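Local coordinates for capsid protein (Pseudomonas phage PP7, PDB 2QUD), which assembles as dimers into the T=3 icosahedral capsid, packages the RNA genome by binding its packaging signals, and represses translation of the viral replicase, at residues K6-S11 and Q29-K34. Residues are numbered along the deposited sequence; the frame is centred on the assembly and turned at random.
Sequences KTIVLS and QIFEEK
Phe31 and Ile8 meet on the inside of a bend in the up-and-down antiparallel sheet of the RNA-phage coat protein, where the N-terminal hairpin of strands 7-12 and 15-24 turns over strand 29-32. Strand 15-24 lies between the two segments, so no hydrogen bond joins them; yet the CA atoms of Thr7 and Phe31 are only 7.6 Å apart, short for strands two places apart and a sign of the bend. The Phe31 ring spans the gap and meets one methyl and the backbone of residues 6 and 7. Both Ile8 and Phe31 start off toward the opposite segment and run at about a right angle to each other. The CG of Phe31 stands anti to its carbonyl carbon and beside the backbone N (chi1 -66°), a setting that carries the ring across to the first strand. Ile8 answers with its methyl branch: CG2 lies 4.1 Å from CD2 of the ring, approaching obliquely. With CG1 anti to the backbone N (chi1 -175°), CG2 is left facing the ring and CD1 points away from it. Both residues are buried, the apolar part of a small contact that buries 144 Å², both sides summed.

Thr7 turns its side chain away and contributes backbone alone, its carbonyl carbon sitting 4.4 Å from CE2 of Phe31. Strand 15-24 joins the two segments, with backbone hydrogen bonds between Ile8 and Leu19 and between Ile30 and Ile22. Gln112 of the second subunit packs on Ile8 and its NE2 hydrogen-bonds Thr7 O, which puts the contact beside the dimer interface. The side chain of Lys6 leads away from Phe31, but its carbonyl O lies 4.2 Å from CE2 of Phe31.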
ATOM      1  N   LYS A   6       1.556 -19.204 -11.230  1.00 18.21           N
ATOM      2  CA  LYS A   6       1.134 -17.822 -11.413  0.50 13.20           C
ATOM      3  C   LYS A   6       2.236 -16.873 -10.947  1.00 16.87           C
ATOM      4  O   LYS A   6       2.928 -17.161 -10.008  1.00 14.83           O
ATOM      5  CB  LYS A   6      -0.144 -17.573 -10.599  0.50 15.04           C
ATOM      6  CG  LYS A   6      -1.362 -18.342 -11.097  0.50 15.42           C
ATOM      7  CD  LYS A   6      -2.572 -17.832 -10.390  0.50 12.90           C
ATOM      8  CE  LYS A   6      -3.921 -18.401 -10.929  0.50 21.48           C
ATOM      9  NZ  LYS A   6      -4.070 -19.873 -11.122  0.50 25.06           N
ATOM     10  N   THR A   7       2.397 -15.751 -11.636  1.00 13.74           N
ATOM     11  CA  THR A   7       3.365 -14.743 -11.234  1.00 15.14           C
ATOM     12  C   THR A   7       2.753 -13.324 -11.231  1.00 13.08           C
ATOM     13  O   THR A   7       1.740 -13.045 -11.846  1.00 14.21           O
ATOM     14  CB  THR A   7       4.594 -14.716 -12.194  1.00 14.40           C
ATOM     15  OG1 THR A   7       4.152 -14.346 -13.513  1.00 18.75           O
ATOM     16  CG2 THR A   7       5.356 -16.066 -12.242  1.00 14.42           C
ATOM     17  N   ILE A   8       3.462 -12.437 -10.550  1.00 14.74           N
ATOM     18  CA  ILE A   8       3.287 -10.992 -10.654  1.00 14.78           C
ATOM     19  C   ILE A   8       4.688 -10.370 -10.826  1.00 13.12           C
ATOM     20  O   ILE A   8       5.632 -10.778 -10.165  1.00 15.34           O
ATOM     21  CB  ILE A   8       2.485 -10.404  -9.479  1.00 17.43           C
ATOM     22  CG1 ILE A   8       2.227  -8.910  -9.680  1.00 16.13           C
ATOM     23  CG2 ILE A   8       3.118 -10.688  -8.158  1.00 20.13           C
ATOM     24  CD1 ILE A   8       1.153  -8.331  -8.743  1.00 21.62           C
ATOM     25  N   VAL A   9       4.829  -9.480 -11.818  1.00 16.07           N
ATOM     26  CA  VAL A   9       6.121  -8.896 -12.190  1.00 16.98           C
ATOM     27  C   VAL A   9       6.147  -7.416 -11.820  1.00 17.88           C
ATOM     28  O   VAL A   9       5.278  -6.635 -12.277  1.00 19.60           O
ATOM     29  CB  VAL A   9       6.363  -9.070 -13.691  1.00 18.98           C
ATOM     30  CG1 VAL A   9       7.758  -8.492 -14.096  1.00 20.63           C
ATOM     31  CG2 VAL A   9       6.207 -10.542 -14.099  1.00 20.10           C
ATOM     32  N   LEU A  10       7.108  -7.041 -10.979  1.00 18.24           N
ATOM     33  CA  LEU A  10       7.331  -5.665 -10.555  1.00 18.04           C
ATOM     34  C   LEU A  10       8.466  -5.109 -11.404  1.00 20.17           C
ATOM     35  O   LEU A  10       9.503  -5.757 -11.554  1.00 21.86           O
ATOM     36  CB  LEU A  10       7.712  -5.582  -9.081  1.00 18.19           C
ATOM     37  CG  LEU A  10       6.739  -6.301  -8.111  1.00 20.93           C
ATOM     38  CD1 LEU A  10       7.085  -6.022  -6.657  1.00 20.21           C
ATOM     39  CD2 LEU A  10       5.290  -5.965  -8.396  1.00 25.00           C
ATOM     40  N   SER A  11       8.236  -3.957 -12.010  1.00 23.45           N
ATOM     41  CA  SER A  11       9.254  -3.248 -12.800  0.50 22.54           C
ATOM     42  C   SER A  11       9.797  -2.062 -12.008  1.00 28.79           C
ATOM     43  O   SER A  11       9.001  -1.298 -11.475  1.00 27.58           O
ATOM     44  CB  SER A  11       8.635  -2.704 -14.095  0.50 16.90           C
ATOM     45  OG  SER A  11       8.252  -3.742 -14.995  0.50 26.62           O
ATOM     46  N   GLN A  29      -3.237 -16.111  -0.600  1.00 18.26           N
ATOM     47  CA  GLN A  29      -2.189 -16.458  -1.527  1.00 17.29           C
ATOM     48  C   GLN A  29      -0.869 -15.968  -0.977  1.00 17.47           C
ATOM     49  O   GLN A  29      -0.826 -14.957  -0.303  1.00 17.28           O
ATOM     50  CB  GLN A  29      -2.402 -15.802  -2.887  1.00 16.27           C
ATOM     51  CG  GLN A  29      -3.647 -16.204  -3.573  1.00 18.79           C
ATOM     52  CD  GLN A  29      -4.010 -15.238  -4.661  1.00 20.75           C
ATOM     53  OE1 GLN A  29      -4.720 -14.260  -4.407  1.00 22.56           O
ATOM     54  NE2 GLN A  29      -3.460 -15.451  -5.853  1.00 17.63           N
ATOM     55  N   ILE A  30       0.213 -16.673  -1.305  1.00 18.05           N
ATOM     56  CA  ILE A  30       1.574 -16.252  -0.979  1.00 15.57           C
ATOM     57  C   ILE A  30       2.379 -16.345  -2.256  1.00 16.38           C
ATOM     58  O   ILE A  30       2.314 -17.386  -2.958  1.00 16.17           O
ATOM     59  CB  ILE A  30       2.232 -17.095   0.144  1.00 16.46           C
ATOM     60  CG1 ILE A  30       1.358 -17.092   1.399  1.00 20.66           C
ATOM     61  CG2 ILE A  30       3.605 -16.531   0.476  1.00 20.99           C
ATOM     62  CD1 ILE A  30       1.984 -17.854   2.520  1.00 22.42           C
ATOM     63  N   PHE A  31       3.097 -15.282  -2.553  1.00 16.24           N
ATOM     64  CA  PHE A  31       3.989 -15.197  -3.696  1.00 14.86           C
ATOM     65  C   PHE A  31       5.402 -14.989  -3.138  1.00 16.30           C
ATOM     66  O   PHE A  31       5.574 -14.263  -2.135  1.00 17.71           O
ATOM     67  CB  PHE A  31       3.683 -14.022  -4.635  1.00 17.03           C
ATOM     68  CG  PHE A  31       2.339 -14.111  -5.359  1.00 13.03           C
ATOM     69  CD1 PHE A  31       1.147 -13.873  -4.639  1.00 16.68           C
ATOM     70  CD2 PHE A  31       2.257 -14.431  -6.705  1.00 15.14           C
ATOM     71  CE1 PHE A  31      -0.076 -13.958  -5.288  1.00 16.95           C
ATOM     72  CE2 PHE A  31       1.041 -14.521  -7.340  1.00 17.65           C
ATOM     73  CZ  PHE A  31      -0.107 -14.260  -6.654  1.00 16.32           C
ATOM     74  N   GLU A  32       6.413 -15.593  -3.760  1.00 15.67           N
ATOM     75  CA  GLU A  32       7.782 -15.398  -3.328  1.00 16.63           C
ATOM     76  C   GLU A  32       8.684 -15.153  -4.535  1.00 14.61           C
ATOM     77  O   GLU A  32       8.449 -15.734  -5.597  1.00 15.41           O
ATOM     78  CB  GLU A  32       8.222 -16.642  -2.547  1.00 25.16           C
ATOM     79  CG  GLU A  32       9.663 -16.896  -2.427  1.00 31.52           C
ATOM     80  CD  GLU A  32       9.906 -18.194  -1.719  1.00 33.42           C
ATOM     81  OE1 GLU A  32      10.275 -19.203  -2.398  1.00 26.12           O
ATOM     82  OE2 GLU A  32       9.704 -18.159  -0.495  1.00 24.14           O
ATOM     83  N   GLU A  33       9.700 -14.303  -4.343  1.00 14.76           N
ATOM     84  CA  GLU A  33      10.688 -14.118  -5.360  1.00 16.28           C
ATOM     85  C   GLU A  33      11.689 -15.283  -5.304  1.00 17.49           C
ATOM     86  O   GLU A  33      12.472 -15.374  -4.370  1.00 17.27           O
ATOM     87  CB  GLU A  33      11.426 -12.800  -5.216  1.00 19.61           C
ATOM     88  CG  GLU A  33      12.347 -12.564  -6.369  1.00 18.98           C
ATOM     89  CD  GLU A  33      13.188 -11.345  -6.234  1.00 23.30           C
ATOM     90  OE1 GLU A  33      13.455 -10.909  -5.094  1.00 23.08           O
ATOM     91  OE2 GLU A  33      13.612 -10.835  -7.282  1.00 22.10           O
ATOM     92  N   LYS A  34      11.638 -16.160  -6.298  1.00 16.42           N
ATOM     93  CA  LYS A  34      12.454 -17.384  -6.302  1.00 16.48           C
ATOM     94  C   LYS A  34      13.849 -17.130  -6.828  1.00 18.55           C
ATOM     95  O   LYS A  34      14.221 -17.610  -7.906  1.00 21.14           O
ATOM     96  CB  LYS A  34      11.756 -18.497  -7.069  1.00 18.22           C
ATOM     97  CG  LYS A  34      10.479 -18.908  -6.421  1.00 17.64           C
ATOM     98  CD  LYS A  34       9.937 -20.141  -7.139  1.00 22.51           C
ATOM     99  CE  LYS A  34       8.752 -20.740  -6.436  1.00 27.16           C
ATOM    100  NZ  LYS A  34       8.435 -22.045  -7.121  1.00 33.36           N
TER